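Local coordinates for protein neural-cadherin (Drosophila melanogaster, PDB 3UBF) that mediates calcium-dependent, homophilic cell-cell adhesion as a neural cadherin, this chain being a run of three extracellular cadherin repeats, at residues K209-A221 with I233-I246. Numbering follows the deposited sequence.
Sequences KRAPQFYMPSYEA and IISIKAKSFADREI. With ZN (zinc ion), chain E; ZN (zinc ion), chain M.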
# COMPACT_ATOMS: atom_id res chain seq x y z
N LYS A 209 -19.48 -19.62 8.09
CA LYS A 209 -18.13 -20.15 8.19
C LYS A 209 -17.53 -20.38 6.80
O LYS A 209 -18.27 -20.54 5.82
CB LYS A 209 -18.09 -21.44 9.03
CG LYS A 209 -18.97 -22.57 8.46
CD LYS A 209 -19.07 -23.75 9.42
CE LYS A 209 -19.85 -24.88 8.79
NZ LYS A 209 -19.69 -26.18 9.52
N ARG A 210 -16.20 -20.38 6.74
CA ARG A 210 -15.46 -20.66 5.51
C ARG A 210 -14.11 -21.21 5.94
O ARG A 210 -13.76 -21.13 7.12
CB ARG A 210 -15.28 -19.39 4.67
CG ARG A 210 -14.27 -18.40 5.27
CD ARG A 210 -14.21 -17.05 4.54
NE ARG A 210 -13.92 -17.23 3.13
CZ ARG A 210 -14.30 -16.39 2.16
NH1 ARG A 210 -13.97 -16.65 0.89
NH2 ARG A 210 -14.99 -15.29 2.48
N ALA A 211 -13.34 -21.74 4.99
CA ALA A 211 -12.10 -22.42 5.30
C ALA A 211 -10.97 -21.43 5.58
O ALA A 211 -11.05 -20.28 5.17
CB ALA A 211 -11.73 -23.35 4.15
N PRO A 212 -9.91 -21.89 6.27
CA PRO A 212 -8.79 -21.03 6.59
C PRO A 212 -8.19 -20.46 5.33
O PRO A 212 -8.27 -21.10 4.27
CB PRO A 212 -7.77 -21.99 7.22
CG PRO A 212 -8.53 -23.18 7.61
CD PRO A 212 -9.63 -23.29 6.62
N GLN A 213 -7.62 -19.26 5.45
CA GLN A 213 -6.90 -18.64 4.36
C GLN A 213 -5.46 -18.40 4.79
O GLN A 213 -5.20 -17.83 5.87
CB GLN A 213 -7.55 -17.32 3.95
CG GLN A 213 -6.90 -16.64 2.75
CD GLN A 213 -7.57 -15.33 2.42
OE1 GLN A 213 -8.25 -14.73 3.26
NE2 GLN A 213 -7.39 -14.86 1.19
N PHE A 214 -4.54 -18.84 3.94
CA PHE A 214 -3.13 -18.64 4.19
C PHE A 214 -2.79 -17.18 3.97
O PHE A 214 -3.43 -16.50 3.17
CB PHE A 214 -2.31 -19.55 3.28
CG PHE A 214 -2.25 -20.98 3.75
CD1 PHE A 214 -3.03 -21.95 3.14
CD2 PHE A 214 -1.41 -21.34 4.81
CE1 PHE A 214 -2.98 -23.29 3.58
CE2 PHE A 214 -1.36 -22.68 5.26
CZ PHE A 214 -2.14 -23.66 4.64
N TYR A 215 -1.79 -16.69 4.70
CA TYR A 215 -1.35 -15.29 4.59
C TYR A 215 -0.58 -14.99 3.31
O TYR A 215 -0.37 -13.83 2.96
CB TYR A 215 -0.60 -14.85 5.85
CG TYR A 215 -1.55 -14.32 6.89
CD1 TYR A 215 -2.06 -15.16 7.89
CD2 TYR A 215 -1.98 -12.99 6.86
CE1 TYR A 215 -2.95 -14.68 8.83
CE2 TYR A 215 -2.87 -12.51 7.79
CZ TYR A 215 -3.36 -13.36 8.77
OH TYR A 215 -4.26 -12.89 9.71
N MET A 216 -0.18 -16.04 2.59
CA MET A 216 0.34 -15.90 1.23
C MET A 216 -0.34 -16.94 0.32
O MET A 216 -0.60 -18.07 0.76
CB MET A 216 1.85 -16.13 1.19
CG MET A 216 2.61 -15.50 2.32
SD MET A 216 3.71 -14.24 1.76
CE MET A 216 4.63 -15.13 0.51
N PRO A 217 -0.62 -16.58 -0.95
CA PRO A 217 -1.24 -17.54 -1.86
C PRO A 217 -0.29 -18.67 -2.26
O PRO A 217 -0.75 -19.74 -2.68
CB PRO A 217 -1.60 -16.68 -3.06
CG PRO A 217 -0.57 -15.61 -3.06
CD PRO A 217 -0.34 -15.30 -1.62
N SER A 218 1.01 -18.44 -2.15
CA SER A 218 2.02 -19.50 -2.24
C SER A 218 3.26 -19.12 -1.46
O SER A 218 3.51 -17.95 -1.19
CB SER A 218 2.36 -19.86 -3.70
OG SER A 218 3.05 -18.81 -4.36
N TYR A 219 4.05 -20.12 -1.10
CA TYR A 219 5.25 -19.89 -0.31
C TYR A 219 6.46 -20.44 -1.02
O TYR A 219 6.40 -21.49 -1.66
CB TYR A 219 5.11 -20.52 1.07
CG TYR A 219 4.07 -19.88 1.93
CD1 TYR A 219 2.74 -20.24 1.84
CD2 TYR A 219 4.42 -18.91 2.86
CE1 TYR A 219 1.78 -19.66 2.64
CE2 TYR A 219 3.47 -18.32 3.67
CZ TYR A 219 2.15 -18.70 3.55
OH TYR A 219 1.19 -18.13 4.33
N GLU A 220 7.56 -19.73 -0.86
CA GLU A 220 8.79 -19.97 -1.57
C GLU A 220 9.90 -19.74 -0.55
O GLU A 220 9.93 -18.70 0.11
CB GLU A 220 8.89 -18.97 -2.73
CG GLU A 220 9.15 -19.60 -4.10
CD GLU A 220 8.28 -19.02 -5.24
OE1 GLU A 220 8.47 -17.83 -5.61
OE2 GLU A 220 7.41 -19.77 -5.77
N ALA A 221 10.79 -20.71 -0.38
CA ALA A 221 12.00 -20.48 0.43
C ALA A 221 13.23 -20.89 -0.37
O ALA A 221 13.16 -21.79 -1.19
CB ALA A 221 11.94 -21.23 1.75
N ILE A 233 13.10 -22.66 8.50
CA ILE A 233 13.28 -22.39 7.09
C ILE A 233 12.27 -21.34 6.63
O ILE A 233 12.61 -20.38 5.94
CB ILE A 233 13.15 -23.70 6.28
CG1 ILE A 233 14.43 -24.51 6.42
CG2 ILE A 233 12.83 -23.45 4.80
CD1 ILE A 233 14.27 -25.91 5.95
N ILE A 234 11.02 -21.54 7.03
CA ILE A 234 9.94 -20.63 6.66
C ILE A 234 8.80 -20.80 7.65
O ILE A 234 8.59 -21.89 8.19
CB ILE A 234 9.49 -20.85 5.18
CG1 ILE A 234 8.45 -19.80 4.75
CG2 ILE A 234 9.04 -22.28 4.93
CD1 ILE A 234 8.37 -19.59 3.25
N SER A 235 8.10 -19.70 7.92
CA SER A 235 6.90 -19.74 8.75
C SER A 235 5.68 -19.62 7.88
O SER A 235 5.57 -18.71 7.06
CB SER A 235 6.88 -18.60 9.78
OG SER A 235 7.44 -19.02 11.00
N ILE A 236 4.75 -20.54 8.05
CA ILE A 236 3.51 -20.50 7.32
C ILE A 236 2.37 -20.23 8.29
O ILE A 236 2.32 -20.79 9.39
CB ILE A 236 3.32 -21.79 6.51
CG1 ILE A 236 4.25 -21.75 5.31
CG2 ILE A 236 1.90 -21.92 6.03
CD1 ILE A 236 4.91 -23.05 5.06
N LYS A 237 1.48 -19.32 7.91
CA LYS A 237 0.36 -19.01 8.77
C LYS A 237 -0.92 -18.92 7.96
O LYS A 237 -0.94 -18.38 6.85
CB LYS A 237 0.61 -17.72 9.55
CG LYS A 237 -0.15 -17.68 10.86
CD LYS A 237 0.12 -16.41 11.64
CE LYS A 237 -1.05 -15.44 11.53
NZ LYS A 237 -1.09 -14.47 12.67
N ALA A 238 -1.98 -19.47 8.54
CA ALA A 238 -3.31 -19.37 7.95
C ALA A 238 -4.23 -18.70 8.95
O ALA A 238 -4.07 -18.85 10.17
CB ALA A 238 -3.83 -20.72 7.54
N LYS A 239 -5.17 -17.94 8.43
CA LYS A 239 -6.10 -17.22 9.25
C LYS A 239 -7.32 -18.11 9.39
O LYS A 239 -7.82 -18.64 8.40
CB LYS A 239 -6.47 -15.91 8.58
CG LYS A 239 -7.54 -15.14 9.30
CD LYS A 239 -7.88 -13.88 8.57
CE LYS A 239 -8.93 -13.14 9.33
NZ LYS A 239 -8.91 -11.71 8.98
N SER A 240 -7.77 -18.30 10.62
CA SER A 240 -9.01 -19.00 10.86
C SER A 240 -10.11 -17.98 11.03
O SER A 240 -10.06 -17.15 11.96
CB SER A 240 -8.89 -19.89 12.10
OG SER A 240 -10.17 -20.34 12.51
N PHE A 241 -11.10 -18.03 10.16
CA PHE A 241 -12.21 -17.08 10.23
C PHE A 241 -13.17 -17.33 11.38
O PHE A 241 -13.94 -16.44 11.77
CB PHE A 241 -12.93 -17.00 8.89
CG PHE A 241 -12.05 -16.54 7.80
CD1 PHE A 241 -11.35 -17.46 7.02
CD2 PHE A 241 -11.83 -15.18 7.60
CE1 PHE A 241 -10.49 -17.04 6.04
CE2 PHE A 241 -10.97 -14.74 6.61
CZ PHE A 241 -10.30 -15.66 5.84
N ALA A 242 -13.10 -18.54 11.94
CA ALA A 242 -13.86 -18.89 13.14
C ALA A 242 -12.99 -18.67 14.37
O ALA A 242 -13.38 -19.02 15.48
CB ALA A 242 -14.31 -20.33 13.05
N ASP A 243 -11.81 -18.11 14.16
CA ASP A 243 -10.84 -17.85 15.23
C ASP A 243 -10.53 -19.12 16.04
O ASP A 243 -10.32 -19.08 17.26
CB ASP A 243 -11.31 -16.70 16.11
CG ASP A 243 -10.17 -15.90 16.67
OD1 ASP A 243 -9.06 -15.97 16.09
OD2 ASP A 243 -10.39 -15.20 17.69
N ARG A 244 -10.48 -20.23 15.31
CA ARG A 244 -10.28 -21.55 15.89
C ARG A 244 -8.86 -22.06 15.68
O ARG A 244 -8.10 -21.51 14.88
CB ARG A 244 -11.28 -22.53 15.27
N GLU A 245 -8.50 -23.11 16.41
CA GLU A 245 -7.15 -23.65 16.36
C GLU A 245 -6.81 -24.21 14.97
O GLU A 245 -7.60 -24.92 14.36
CB GLU A 245 -6.96 -24.71 17.46
CG GLU A 245 -5.51 -25.01 17.84
CD GLU A 245 -4.70 -23.76 18.24
OE1 GLU A 245 -5.07 -23.09 19.23
OE2 GLU A 245 -3.68 -23.48 17.57
N ILE A 246 -5.63 -23.84 14.47
CA ILE A 246 -5.14 -24.35 13.19
C ILE A 246 -4.05 -25.41 13.38
O ILE A 246 -3.05 -25.16 14.06
CB ILE A 246 -4.59 -23.21 12.31
CG1 ILE A 246 -5.68 -22.18 12.00
CG2 ILE A 246 -3.95 -23.78 11.01
CD1 ILE A 246 -6.52 -22.51 10.79
ZN ZN E . -8.80 -13.62 18.98
ZN ZN M . -2.60 -21.55 16.26
O HOH W 1 -11.45 -20.39 8.81
O HOH W 2 2.48 -16.76 6.27
O HOH W 3 -7.55 -14.36 17.44
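Tyr219 reaches across to Ile236 and Ile234, and can be followed from its root. Tyr219 CB lies 4.0 Å from Ile234 CD1. CG is set beside the backbone N (chi1 -67°), which turns one ring face to Ile236: CG1 of Ile236 stands 3.7 Å from the Tyr219 ring centroid and 10° off its normal, a CH-pi contact, while Met216 CB sits over the opposite face, toward its rim. CD2 also meets Ile234 CD1 at the ring edge, and CE2 approaches Ser235 O. At the tip, Tyr219 OH and a water oxygen are hydrogen-bonded at 2.7 Å, in the plane of the ring, and the same water takes the N-H of Lys237. With an alanine in its place, Ile236 CG1 would probably lose the ring it packs on, and the water its phenolic partner.

Earlier in 209-221, Gln213 and Lys239 form an antiparallel hydrogen-bonded pair, the bond from Lys239 N to Gln213 O being nearly straight (173°), and Tyr215 N donates to Lys237 O over 2.9 Å. Arg210 CD sits over the Phe241 face, 3.9 Å from its centroid, while the guanidinium bonds to Ala115 O and Ser204 OG of the preceding repeat.

Within this cadherin beta-sandwich, 213-214 edges the sheet of 232-239, whereas 219-224 crosses to the other sheet, pairing with strand 300-310.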